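Local atomic coordinates of acinetobacter secreted protease CpaA (Acinetobacter nosocomialis M2, PDB entry 6O38), a protein that is a secreted zinc metalloprotease, exported by type II secretion with the help of a dedicated chaperone, and probably cleaves glycoproteins. Residues S372-M377 with Y417-G422. Sequence-based numbering, arbitrary orientation.
Sequences SYTIDM and YLRDVG. With SO4 (sulfate ion), chain O.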
loop_
_atom_site.group_PDB
_atom_site.type_symbol
_atom_site.label_atom_id
_atom_site.label_comp_id
_atom_site.label_asym_id
_atom_site.label_seq_id
_atom_site.Cartn_x
_atom_site.Cartn_y
_atom_site.Cartn_z
ATOM N N SER A 372 -4.331 -20.463 9.873
ATOM C CA SER A 372 -5.501 -19.670 9.525
ATOM C C SER A 372 -6.746 -20.536 9.633
ATOM O O SER A 372 -6.693 -21.752 9.427
ATOM C CB SER A 372 -5.388 -19.083 8.113
ATOM O OG SER A 372 -5.392 -20.106 7.132
ATOM N N TYR A 373 -7.862 -19.894 9.967
ATOM C CA TYR A 373 -9.164 -20.542 10.039
ATOM C C TYR A 373 -10.105 -19.896 9.033
ATOM O O TYR A 373 -10.141 -18.670 8.901
ATOM C CB TYR A 373 -9.752 -20.450 11.450
ATOM C CG TYR A 373 -8.812 -20.933 12.530
ATOM C CD1 TYR A 373 -8.675 -22.289 12.802
ATOM C CD2 TYR A 373 -8.060 -20.036 13.276
ATOM C CE1 TYR A 373 -7.815 -22.738 13.786
ATOM C CE2 TYR A 373 -7.196 -20.476 14.264
ATOM C CZ TYR A 373 -7.078 -21.827 14.514
ATOM O OH TYR A 373 -6.221 -22.271 15.496
ATOM N N THR A 374 -10.870 -20.724 8.327
ATOM C CA THR A 374 -11.741 -20.248 7.259
ATOM C C THR A 374 -13.104 -19.884 7.834
ATOM O O THR A 374 -13.783 -20.732 8.423
ATOM C CB THR A 374 -11.889 -21.306 6.169
ATOM O OG1 THR A 374 -10.601 -21.608 5.617
ATOM C CG2 THR A 374 -12.803 -20.804 5.061
ATOM N N ILE A 375 -13.503 -18.630 7.654
ATOM C CA ILE A 375 -14.807 -18.141 8.086
ATOM C C ILE A 375 -15.693 -18.043 6.851
ATOM O O ILE A 375 -15.475 -17.190 5.985
ATOM C CB ILE A 375 -14.696 -16.790 8.806
ATOM C CG1 ILE A 375 -13.810 -16.920 10.047
ATOM C CG2 ILE A 375 -16.076 -16.270 9.182
ATOM C CD1 ILE A 375 -13.600 -15.618 10.787
ATOM N N ASP A 376 -16.692 -18.919 6.764
ATOM C CA ASP A 376 -17.589 -18.934 5.616
ATOM C C ASP A 376 -18.610 -17.811 5.739
ATOM O O ASP A 376 -19.228 -17.633 6.794
ATOM C CB ASP A 376 -18.295 -20.286 5.508
ATOM C CG ASP A 376 -17.365 -21.394 5.051
ATOM O OD1 ASP A 376 -16.302 -21.081 4.476
ATOM O OD2 ASP A 376 -17.699 -22.579 5.265
HETATM N N MSE A 377 -18.786 -17.053 4.660
HETATM C CA MSE A 377 -19.676 -15.898 4.678
HETATM C C MSE A 377 -20.797 -16.008 3.646
HETATM O O MSE A 377 -20.593 -16.509 2.540
HETATM C CB MSE A 377 -18.880 -14.613 4.435
HETATM C CG MSE A 377 -17.846 -14.304 5.507
HETATM SE SE MSE A 377 -18.640 -13.742 7.197
HETATM C CE MSE A 377 -19.514 -12.109 6.591
ATOM N N TYR A 417 -9.303 -16.217 7.171
ATOM C CA TYR A 417 -9.630 -15.785 5.821
ATOM C C TYR A 417 -11.139 -15.833 5.649
ATOM O O TYR A 417 -11.819 -16.668 6.251
ATOM C CB TYR A 417 -8.977 -16.665 4.744
ATOM C CG TYR A 417 -7.480 -16.518 4.602
ATOM C CD1 TYR A 417 -6.931 -15.456 3.896
ATOM C CD2 TYR A 417 -6.617 -17.463 5.140
ATOM C CE1 TYR A 417 -5.562 -15.326 3.750
ATOM C CE2 TYR A 417 -5.248 -17.343 4.999
ATOM C CZ TYR A 417 -4.726 -16.273 4.303
ATOM O OH TYR A 417 -3.363 -16.153 4.162
ATOM N N LEU A 418 -11.660 -14.930 4.824
ATOM C CA LEU A 418 -13.073 -14.941 4.478
ATOM C C LEU A 418 -13.273 -15.725 3.189
ATOM O O LEU A 418 -12.533 -15.537 2.218
ATOM C CB LEU A 418 -13.615 -13.518 4.324
ATOM C CG LEU A 418 -13.724 -12.685 5.601
ATOM C CD1 LEU A 418 -14.491 -11.401 5.330
ATOM C CD2 LEU A 418 -14.382 -13.483 6.718
ATOM N N ARG A 419 -14.263 -16.613 3.191
ATOM C CA ARG A 419 -14.631 -17.395 2.018
ATOM C C ARG A 419 -16.125 -17.234 1.788
ATOM O O ARG A 419 -16.925 -17.539 2.678
ATOM C CB ARG A 419 -14.261 -18.870 2.204
ATOM C CG ARG A 419 -14.933 -19.831 1.237
ATOM C CD ARG A 419 -14.335 -21.224 1.369
ATOM N NE ARG A 419 -15.098 -22.237 0.645
ATOM C CZ ARG A 419 -15.924 -23.103 1.223
ATOM N NH1 ARG A 419 -16.578 -23.990 0.486
ATOM N NH2 ARG A 419 -16.094 -23.087 2.538
ATOM N N ASP A 420 -16.500 -16.751 0.606
ATOM C CA ASP A 420 -17.911 -16.607 0.278
ATOM C C ASP A 420 -18.442 -17.946 -0.222
ATOM O O ASP A 420 -17.916 -18.516 -1.185
ATOM C CB ASP A 420 -18.133 -15.488 -0.745
ATOM C CG ASP A 420 -17.766 -15.890 -2.162
ATOM O OD1 ASP A 420 -16.612 -16.308 -2.389
ATOM O OD2 ASP A 420 -18.643 -15.794 -3.047
ATOM N N VAL A 421 -19.445 -18.478 0.473
ATOM C CA VAL A 421 -20.040 -19.763 0.131
ATOM C C VAL A 421 -21.423 -19.617 -0.475
ATOM O O VAL A 421 -22.059 -20.633 -0.792
ATOM C CB VAL A 421 -20.087 -20.696 1.354
ATOM C CG1 VAL A 421 -18.678 -21.005 1.831
ATOM C CG2 VAL A 421 -20.895 -20.060 2.472
ATOM N N GLY A 422 -21.910 -18.392 -0.648
ATOM C CA GLY A 422 -23.218 -18.174 -1.231
ATOM C C GLY A 422 -23.514 -16.711 -1.485
ATOM O O GLY A 422 -23.038 -15.839 -0.752
HETATM S S SO4 O . -17.825 -27.030 0.146
HETATM O O1 SO4 O . -18.072 -26.641 1.531
HETATM O O2 SO4 O . -17.341 -28.407 0.107
HETATM O O3 SO4 O . -19.065 -26.928 -0.618
HETATM O O4 SO4 O . -16.820 -26.147 -0.439
#
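Asp376 and Arg419 face each other as a bridged pair of two neighbouring parallel strands, and their side chains run side by side to a salt bridge, 2.8 Å from OD1 to NH2. The bond is weak, with an N-H...O angle of 130°, and the carboxylate and guanidinium planes stand 65° apart. The setting is a parallel pair in the sheet of the metalloprotease domain, where strand 367-381 lies between 416-425 and 457-462; the connection from 367-381 to 416-425 is largely helical, including helix 391-411. Five backbone bonds zip them together, from Tyr417 N on Tyr373 O to Val421 N on Met377 O. Arg419 reaches Asp376 because its CG lies anti to the backbone N (chi1 164°) and the chain stays extended to NE, which bonds to the Asn355 carbonyl. NH1 turns to a sulfate ion, probably from the crystallisation liquor, in a weak hydrogen bond to its O1. On the way the arginine's CB brushes Thr374 CG2 at 3.7 Å, while Val421 CG1 sits over one face of the guanidinium, toward the rim. Ile375, Leu418 and Met377, a selenomethionine here, take the other face of the sheet: Leu418 CD2 touches both Ile375 CB and Met377 CG, the latter at 3.8 Å, and both Ile375 and Leu418 touch helix 496-504, which carries zinc ligands His498 and His502. At the start of the pairing, Ser372 OG, bonded to Arg360 N, lies in plane at the edge of the Tyr417 ring, 3.5 Å from CE2.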